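Local coordinates for histidine-containing Phosphotransfer Protein type 1, MtHPt1 (Medicago truncatula, PDB 3US6) that probably relays phosphoryl groups, by way of an active histidine, from cytokinin sensor histidine kinases to response regulators in plant hormone signalling, at residues 15-20 / 127-132; 31-34 / 40-43; 55-60 / 79-84. One frame throughout, in Å; residues are numbered along the deposited sequence.

Contact 1 (15-20 / 127-132)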
loop_
_atom_site.group_PDB
_atom_site.type_symbol
_atom_site.label_atom_id
_atom_site.label_comp_id
_atom_site.label_asym_id
_atom_site.label_seq_id
_atom_site.Cartn_x
_atom_site.Cartn_y
_atom_site.Cartn_z
ATOM N N LYS A 15 -1.810 8.429 -12.644
ATOM C CA LYS A 15 -0.876 7.933 -13.619
ATOM C C LYS A 15 0.545 7.930 -13.086
ATOM O O LYS A 15 1.292 7.055 -13.390
ATOM C CB LYS A 15 -0.977 8.741 -14.906
ATOM C CG LYS A 15 -0.020 8.343 -15.957
ATOM C CD LYS A 15 -0.580 8.561 -17.373
ATOM C CE LYS A 15 -1.483 9.737 -17.482
ATOM N NZ LYS A 15 -1.263 10.444 -18.799
ATOM N N SER A 16 0.907 8.931 -12.302
ATOM C CA SER A 16 2.249 8.933 -11.704
ATOM C C SER A 16 2.393 7.762 -10.766
ATOM O O SER A 16 3.432 7.136 -10.723
ATOM C CB SER A 16 2.514 10.257 -10.975
ATOM O OG SER A 16 1.818 10.438 -9.730
ATOM N N MET A 17 1.334 7.447 -10.056
ATOM C CA MET A 17 1.405 6.323 -9.096
ATOM C C MET A 17 1.636 5.030 -9.826
ATOM O O MET A 17 2.387 4.183 -9.368
ATOM C CB MET A 17 0.144 6.278 -8.227
ATOM C CG MET A 17 0.040 7.444 -7.260
ATOM S SD MET A 17 -1.410 7.403 -6.207
ATOM C CE MET A 17 -0.943 6.070 -5.133
ATOM N N PHE A 18 0.957 4.814 -10.965
ATOM C CA PHE A 18 1.166 3.590 -11.724
ATOM C C PHE A 18 2.564 3.614 -12.358
ATOM O O PHE A 18 3.256 2.588 -12.364
ATOM C CB PHE A 18 0.063 3.353 -12.801
ATOM C CG PHE A 18 -1.209 2.828 -12.251
ATOM C CD1 PHE A 18 -1.406 1.467 -12.176
ATOM C CD2 PHE A 18 -2.140 3.633 -11.735
ATOM C CE1 PHE A 18 -2.562 0.960 -11.646
ATOM C CE2 PHE A 18 -3.332 3.107 -11.219
ATOM C CZ PHE A 18 -3.510 1.808 -11.160
ATOM N N MET A 19 2.991 4.740 -12.927
ATOM C CA MET A 19 4.234 4.767 -13.679
ATOM C C MET A 19 5.418 4.547 -12.752
ATOM O O MET A 19 6.396 3.916 -13.161
ATOM C CB MET A 19 4.388 6.094 -14.406
ATOM C CG MET A 19 3.502 6.121 -15.587
ATOM S SD MET A 19 3.467 7.691 -16.509
ATOM C CE MET A 19 5.118 7.667 -17.206
ATOM N N GLU A 20 5.324 5.020 -11.532
ATOM C CA GLU A 20 6.401 4.931 -10.545
ATOM C C GLU A 20 6.348 3.612 -9.769
ATOM O O GLU A 20 7.231 3.375 -8.974
ATOM C CB GLU A 20 6.384 6.105 -9.599
ATOM C CG GLU A 20 6.677 7.406 -10.378
ATOM C CD GLU A 20 6.441 8.679 -9.611
ATOM O OE1 GLU A 20 6.050 8.686 -8.435
ATOM O OE2 GLU A 20 6.762 9.745 -10.191
ATOM N N LYS A 127 0.646 5.019 1.475
ATOM C CA LYS A 127 -0.448 5.474 2.315
ATOM C C LYS A 127 -0.707 6.943 2.052
ATOM O O LYS A 127 -1.873 7.320 1.851
ATOM C CB LYS A 127 -0.133 5.239 3.777
ATOM C CG LYS A 127 -1.133 5.849 4.742
ATOM C CD LYS A 127 -0.761 5.604 6.188
ATOM C CE LYS A 127 -1.931 6.023 7.090
ATOM N NZ LYS A 127 -1.424 6.377 8.442
ATOM N N ASN A 128 0.314 7.762 2.152
ATOM C CA ASN A 128 0.158 9.176 1.940
ATOM C C ASN A 128 -0.419 9.462 0.546
ATOM O O ASN A 128 -1.336 10.287 0.428
ATOM C CB ASN A 128 1.416 9.939 2.231
ATOM C CG ASN A 128 1.613 10.112 3.716
ATOM O OD1 ASN A 128 1.060 11.013 4.332
ATOM N ND2 ASN A 128 2.445 9.248 4.281
ATOM N N LYS A 129 0.095 8.817 -0.489
ATOM C CA LYS A 129 -0.350 9.105 -1.849
ATOM C C LYS A 129 -1.826 8.678 -1.986
ATOM O O LYS A 129 -2.647 9.346 -2.671
ATOM C CB LYS A 129 0.508 8.382 -2.884
ATOM C CG LYS A 129 1.908 8.949 -2.975
ATOM C CD LYS A 129 2.779 8.058 -3.829
ATOM C CE LYS A 129 4.191 8.597 -4.098
ATOM N NZ LYS A 129 4.166 9.767 -4.943
ATOM N N LEU A 130 -2.203 7.523 -1.425
ATOM C CA LEU A 130 -3.586 7.070 -1.464
ATOM C C LEU A 130 -4.528 8.037 -0.759
ATOM O O LEU A 130 -5.643 8.291 -1.234
ATOM C CB LEU A 130 -3.753 5.666 -0.895
ATOM C CG LEU A 130 -3.284 4.540 -1.815
ATOM C CD1 LEU A 130 -3.266 3.235 -1.128
ATOM C CD2 LEU A 130 -4.200 4.442 -3.027
ATOM N N GLU A 131 -4.088 8.586 0.369
ATOM C CA GLU A 131 -4.925 9.569 1.088
ATOM C C GLU A 131 -5.179 10.770 0.182
ATOM O O GLU A 131 -6.285 11.313 0.146
ATOM C CB GLU A 131 -4.320 9.940 2.411
ATOM C CG GLU A 131 -4.318 8.763 3.339
ATOM C CD GLU A 131 -3.677 9.101 4.677
ATOM O OE1 GLU A 131 -2.792 9.988 4.783
ATOM O OE2 GLU A 131 -3.938 8.404 5.680
ATOM N N THR A 132 -4.140 11.259 -0.452
ATOM C CA THR A 132 -4.239 12.372 -1.400
ATOM C C THR A 132 -5.212 12.018 -2.569
ATOM O O THR A 132 -6.091 12.804 -2.944
ATOM C CB THR A 132 -2.881 12.813 -1.911
ATOM O OG1 THR A 132 -2.175 13.377 -0.806
ATOM C CG2 THR A 132 -2.970 13.845 -3.061
HETATM O O HOH W 1 3.380 8.763 -7.538
HETATM O O HOH W 2 6.795 10.017 -6.277
#

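Contact 2 (31-34 / 40-43)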
loop_
_atom_site.group_PDB
_atom_site.type_symbol
_atom_site.label_atom_id
_atom_site.label_comp_id
_atom_site.label_asym_id
_atom_site.label_seq_id
_atom_site.Cartn_x
_atom_site.Cartn_y
_atom_site.Cartn_z
ATOM N N GLN A 31 -11.159 -1.242 -8.159
ATOM C CA GLN A 31 -12.044 -0.269 -8.782
ATOM C C GLN A 31 -13.175 -0.948 -9.579
ATOM O O GLN A 31 -14.284 -0.429 -9.661
ATOM C CB GLN A 31 -11.204 0.696 -9.659
ATOM C CG GLN A 31 -10.238 1.634 -8.910
ATOM C CD GLN A 31 -9.374 2.444 -9.894
ATOM O OE1 GLN A 31 -9.083 1.978 -10.996
ATOM N NE2 GLN A 31 -8.976 3.638 -9.502
ATOM N N GLN A 32 -12.903 -2.102 -10.142
ATOM C CA GLN A 32 -13.885 -2.829 -10.907
ATOM C C GLN A 32 -15.065 -3.235 -10.041
ATOM O O GLN A 32 -16.167 -3.318 -10.532
ATOM C CB GLN A 32 -13.280 -4.040 -11.595
ATOM C CG GLN A 32 -12.447 -3.726 -12.806
ATOM C CD GLN A 32 -11.690 -4.939 -13.320
ATOM O OE1 GLN A 32 -10.477 -4.950 -13.346
ATOM N NE2 GLN A 32 -12.411 -5.964 -13.690
ATOM N N LEU A 33 -14.813 -3.509 -8.767
ATOM C CA LEU A 33 -15.877 -3.956 -7.829
ATOM C C LEU A 33 -16.615 -2.792 -7.139
ATOM O O LEU A 33 -17.527 -2.978 -6.315
ATOM C CB LEU A 33 -15.254 -4.867 -6.761
ATOM C CG LEU A 33 -14.767 -6.253 -7.225
ATOM C CD1 LEU A 33 -13.997 -6.936 -6.119
ATOM C CD2 LEU A 33 -15.903 -7.063 -7.591
ATOM N N GLN A 34 -16.251 -1.581 -7.535
ATOM C CA GLN A 34 -16.894 -0.363 -7.010
ATOM C C GLN A 34 -17.706 0.319 -8.081
ATOM O O GLN A 34 -17.266 0.482 -9.216
ATOM C CB GLN A 34 -15.834 0.592 -6.552
ATOM C CG GLN A 34 -16.364 1.945 -6.082
ATOM C CD GLN A 34 -15.244 2.787 -5.498
ATOM O OE1 GLN A 34 -14.888 2.632 -4.346
ATOM N NE2 GLN A 34 -14.653 3.643 -6.307
ATOM N N GLU A 40 -18.034 3.568 -2.043
ATOM C CA GLU A 40 -16.931 3.700 -1.085
ATOM C C GLU A 40 -16.150 2.412 -0.841
ATOM O O GLU A 40 -15.307 2.369 0.081
ATOM C CB GLU A 40 -17.506 4.165 0.259
ATOM C CG GLU A 40 -18.362 5.460 0.132
ATOM C CD GLU A 40 -17.642 6.638 -0.540
ATOM O OE1 GLU A 40 -16.402 6.681 -0.513
ATOM O OE2 GLU A 40 -18.311 7.544 -1.088
ATOM N N PHE A 41 -16.334 1.397 -1.689
ATOM C CA PHE A 41 -15.638 0.146 -1.498
ATOM C C PHE A 41 -14.091 0.293 -1.466
ATOM O O PHE A 41 -13.428 -0.304 -0.625
ATOM C CB PHE A 41 -16.047 -0.815 -2.635
ATOM C CG PHE A 41 -15.289 -2.124 -2.639
ATOM C CD1 PHE A 41 -15.427 -3.059 -1.572
ATOM C CD2 PHE A 41 -14.458 -2.408 -3.667
ATOM C CE1 PHE A 41 -14.686 -4.231 -1.645
ATOM C CE2 PHE A 41 -13.694 -3.615 -3.677
ATOM C CZ PHE A 41 -13.865 -4.477 -2.668
ATOM N N VAL A 42 -13.507 1.020 -2.400
ATOM C CA VAL A 42 -12.052 1.149 -2.450
ATOM C C VAL A 42 -11.515 1.825 -1.187
ATOM O O VAL A 42 -10.578 1.349 -0.599
ATOM C CB VAL A 42 -11.583 1.842 -3.769
ATOM C CG1 VAL A 42 -10.083 2.119 -3.741
ATOM C CG2 VAL A 42 -11.952 1.067 -4.992
ATOM N N PHE A 43 -12.155 2.910 -0.810
ATOM C CA PHE A 43 -11.807 3.587 0.441
ATOM C C PHE A 43 -11.816 2.593 1.624
ATOM O O PHE A 43 -10.931 2.552 2.483
ATOM C CB PHE A 43 -12.771 4.733 0.711
ATOM C CG PHE A 43 -12.514 5.415 2.000
ATOM C CD1 PHE A 43 -11.707 6.532 2.054
ATOM C CD2 PHE A 43 -13.074 4.952 3.173
ATOM C CE1 PHE A 43 -11.479 7.173 3.258
ATOM C CE2 PHE A 43 -12.830 5.570 4.366
ATOM C CZ PHE A 43 -12.015 6.694 4.399
HETATM O O HOH W 3 -13.772 4.562 -2.745
#

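Contact 3 (55-60 / 79-84)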
loop_
_atom_site.group_PDB
_atom_site.type_symbol
_atom_site.label_atom_id
_atom_site.label_comp_id
_atom_site.label_asym_id
_atom_site.label_seq_id
_atom_site.Cartn_x
_atom_site.Cartn_y
_atom_site.Cartn_z
ATOM N N ARG A 55 -0.286 -2.405 12.511
ATOM C CA ARG A 55 -0.043 -3.443 13.496
ATOM C C ARG A 55 1.140 -4.312 13.106
ATOM O O ARG A 55 2.020 -4.547 13.917
ATOM C CB ARG A 55 -1.283 -4.320 13.695
ATOM C CG ARG A 55 -2.422 -3.615 14.454
ATOM C CD ARG A 55 -3.520 -4.572 14.902
ATOM N NE ARG A 55 -4.106 -5.300 13.784
ATOM C CZ ARG A 55 -5.032 -4.803 12.971
ATOM N NH1 ARG A 55 -5.479 -3.564 13.142
ATOM N NH2 ARG A 55 -5.502 -5.547 11.981
ATOM N N ILE A 56 1.168 -4.768 11.856
ATOM C CA ILE A 56 2.244 -5.621 11.385
ATOM C C ILE A 56 3.583 -4.911 11.541
ATOM O O ILE A 56 4.573 -5.524 11.954
ATOM C CB ILE A 56 2.018 -6.036 9.890
ATOM C CG1 ILE A 56 0.949 -7.145 9.809
ATOM C CG2 ILE A 56 3.335 -6.463 9.243
ATOM C CD1 ILE A 56 1.475 -8.592 9.900
ATOM N N LEU A 57 3.640 -3.622 11.160
ATOM C CA LEU A 57 4.890 -2.902 11.136
ATOM C C LEU A 57 5.404 -2.645 12.524
ATOM O O LEU A 57 6.627 -2.725 12.808
ATOM C CB LEU A 57 4.719 -1.583 10.382
ATOM C CG LEU A 57 4.613 -1.813 8.888
ATOM C CD1 LEU A 57 4.232 -0.474 8.319
ATOM C CD2 LEU A 57 5.936 -2.316 8.288
ATOM N N LYS A 58 4.505 -2.372 13.432
ATOM C CA LYS A 58 4.879 -2.231 14.820
ATOM C C LYS A 58 5.449 -3.536 15.384
ATOM O O LYS A 58 6.518 -3.561 16.002
ATOM C CB LYS A 58 3.665 -1.823 15.686
ATOM C CG LYS A 58 3.045 -0.492 15.279
ATOM C CD LYS A 58 1.770 -0.159 16.049
ATOM C CE LYS A 58 2.090 0.532 17.379
ATOM N NZ LYS A 58 2.895 1.793 17.219
ATOM N N ASP A 59 4.781 -4.661 15.120
ATOM C CA ASP A 59 5.322 -5.915 15.619
ATOM C C ASP A 59 6.670 -6.261 14.958
ATOM O O ASP A 59 7.594 -6.808 15.624
ATOM C CB ASP A 59 4.336 -7.039 15.359
ATOM C CG ASP A 59 3.115 -6.916 16.231
ATOM O OD1 ASP A 59 3.221 -6.196 17.265
ATOM O OD2 ASP A 59 2.066 -7.511 15.868
ATOM N N LEU A 60 6.823 -5.957 13.666
ATOM C CA LEU A 60 8.003 -6.289 12.944
ATOM C C LEU A 60 9.184 -5.457 13.436
ATOM O O LEU A 60 10.280 -6.051 13.565
ATOM C CB LEU A 60 7.820 -6.086 11.440
ATOM C CG LEU A 60 7.112 -7.192 10.658
ATOM C CD1 LEU A 60 6.932 -6.755 9.205
ATOM C CD2 LEU A 60 7.956 -8.445 10.685
ATOM N N HIS A 79 5.201 -12.206 5.252
ATOM C CA HIS A 79 4.439 -12.924 4.230
ATOM C C HIS A 79 2.964 -12.462 4.230
ATOM O O HIS A 79 2.348 -12.222 3.205
ATOM C CB HIS A 79 4.525 -14.422 4.444
ATOM C CG HIS A 79 3.846 -15.215 3.375
ATOM N ND1 HIS A 79 2.790 -16.058 3.629
ATOM C CD2 HIS A 79 4.063 -15.271 2.039
ATOM C CE1 HIS A 79 2.392 -16.609 2.498
ATOM N NE2 HIS A 79 3.162 -16.164 1.523
ATOM N N GLN A 80 2.411 -12.290 5.425
ATOM C CA GLN A 80 1.052 -11.796 5.556
ATOM C C GLN A 80 0.917 -10.409 4.926
ATOM O O GLN A 80 -0.002 -10.163 4.184
ATOM C CB GLN A 80 0.609 -11.783 7.021
ATOM C CG GLN A 80 -0.760 -11.169 7.191
ATOM C CD GLN A 80 -1.194 -11.164 8.637
ATOM O OE1 GLN A 80 -1.038 -12.162 9.338
ATOM N NE2 GLN A 80 -1.720 -10.031 9.099
ATOM N N PHE A 81 1.890 -9.531 5.205
ATOM C CA PHE A 81 1.893 -8.164 4.635
ATOM C C PHE A 81 2.118 -8.159 3.145
ATOM O O PHE A 81 1.555 -7.312 2.450
ATOM C CB PHE A 81 3.051 -7.422 5.320
ATOM C CG PHE A 81 3.055 -5.896 5.162
ATOM C CD1 PHE A 81 1.910 -5.193 4.881
ATOM C CD2 PHE A 81 4.166 -5.201 5.383
ATOM C CE1 PHE A 81 1.973 -3.791 4.772
ATOM C CE2 PHE A 81 4.180 -3.814 5.298
ATOM C CZ PHE A 81 3.085 -3.147 4.993
ATOM N N LYS A 82 2.923 -9.075 2.638
ATOM C CA LYS A 82 3.048 -9.228 1.205
ATOM C C LYS A 82 1.678 -9.444 0.531
ATOM O O LYS A 82 1.359 -8.816 -0.492
ATOM C CB LYS A 82 3.988 -10.398 0.912
ATOM C CG LYS A 82 4.356 -10.543 -0.554
ATOM C CD LYS A 82 5.251 -11.786 -0.799
ATOM C CE LYS A 82 5.161 -12.254 -2.250
ATOM N NZ LYS A 82 3.757 -12.668 -2.572
ATOM N N GLY A 83 0.878 -10.337 1.098
ATOM C CA GLY A 83 -0.388 -10.715 0.555
ATOM C C GLY A 83 -1.394 -9.590 0.588
ATOM O O GLY A 83 -2.155 -9.358 -0.341
ATOM N N SER A 84 -1.417 -8.903 1.709
ATOM C CA SER A 84 -2.397 -7.846 1.886
ATOM C C SER A 84 -2.029 -6.654 0.988
ATOM O O SER A 84 -2.904 -6.097 0.328
ATOM C CB SER A 84 -2.510 -7.454 3.359
ATOM O OG SER A 84 -1.307 -6.938 3.783
#

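Contact 1 (15-20 / 127-132)
M17 carries the apolar half of this contact: its terminal methyl reaches the flank of helix 109-142, CE lying 3.5 Å from K129 CB. SD of M17 follows at 4.0 Å from the same CB. The thioether chain runs extended to SD and then bends (chi3 72°), which brings CE past K129 CB toward L130, where CD2 is 4.2 Å from M17 CE. The M17 and K129 chains pass side by side, pointing opposite ways, the methionine heading into the protein while the lysine heads out.

Here the C-terminal end of helix 3-19 docks on the long helix 109-142 of the HPt helix bundle. L23 packs on M17, and V46 and F50 of helix 41-64 cover L130; M17 itself is buried.

The polar half is mediated by water. K129 bends at its last torsion (chi4 -68°) and crosses E20 at about a right angle, with NZ 4.1 Å from E20 OE1, too far for a salt bridge. Two waters span that interval. Each accepts from K129 NZ and donates to E20 OE1, the shorter link to OE1 being 2.6 Å from water 2. In the modelled conformer S16 OG may also take water 1, though this link is doubtful.

Contact 2 (31-34 / 40-43)
The start of helix 41-64 is met here by the chain that has just left helix 25-32, across the short connection between the two helices, with Q34 and V42 making the central bond. E40 sits at the N-cap position, and the first turn that follows has backbone N-H groups with no preceding helical carbonyl to receive them.

Q34 supplies an acceptor from its side chain. With CG anti to the backbone N (chi1 176°) and the chain extended beyond it, the amide reaches across to the helix start. V42 N donates to Q34 OE1 at 2.9 Å, nearly straight at 169° at the hydrogen, and the donor stands 30° off the carbonyl plane. F41 N is also close to this oxygen but badly angled for a bond. Water 3 donates to Q34 OE1 at 2.7 Å and accepts from F43 N at 3.0 Å, extending the link by one residue.

Apolar contacts surround the bond. V42 CG2 packs on the amide, 3.7 Å from Q34 CD, the two side chains crossing at about a right angle. A second pair is L33 CB on the F41 ring, met obliquely at 3.7 Å from CE2; L33 CD1 also lies near F41 CE2. F27 and L30 of helix 25-32 also pack on V42, while in the modelled conformer Q31 touches W10 and I14 of helix 3-19.

One glutamine oxygen thus takes two donors, the V42 amide and a water that passes the connection on to F43. Two N-H groups of the first turn are satisfied in this way, and the partly negative oxygen at the positive end of the helix dipole is likely to be electrostatically favourable.

Contact 3 (55-60 / 79-84)
I56 and F81 meet where the two segments come nearest: I56 CG2 lies 4.0 Å from F81 CB and about as far from CG and CD2, so the methyl sits obliquely against the root of the ring. Farther out along the same ring, L57 CD2 approaches F81 CE2 at 3.8 Å, the two side chains crossing at about a right angle. The other branch of I56 goes to Q80. CG1 is anti to the carbonyl carbon (chi1 -77°) and carries CD1 to the glutamine amide, 3.6 Å from Q80 NE2.

Segments 55-60 and 79-84 run nearly antiparallel, at 155° with axes 10.8 Å apart, as neighbouring helices of the HPt bundle. An alanine in place of I56 would remove CG1, CG2 and CD1 and is likely to open a gap beside F81 while leaving the Q80 amide without its apolar neighbour.

Around this first shell, V119 and Y123 of helix 109-142 and C97 of helix 91-106 pack on F81, and F49 and S53 of helix 41-64 also touch it. Q80 NE2 makes a weak hydrogen bond to D52, which may help to place the amide beside I56. H79, the predicted phosphorylation site, comes just before Q80 on the same helix and touches R101 of helix 91-106.

In the fold
Contact 3 is the buried one, contact 1 is partly buried, and contact 2 lies at the surface. Contacts 2 and 3 share helix 41-64, one at its start and the other farther along, with centres about 23 Å apart. Contacts 1 and 3 fall on opposite sides of the chain's centre, yet helix 109-142 serves both, as a partner in one and as backing for F81 in the other. The chemistry follows the setting: carbon contacts dominate between 55-60 and 79-84, 15-20 / 127-132 combines a buried methionine with a hydrated charge pair, and 31-34 / 40-43 joins a hydrogen bond from a backbone N-H to a glutamine oxygen with a water bridge and some apolar packing at a helix start.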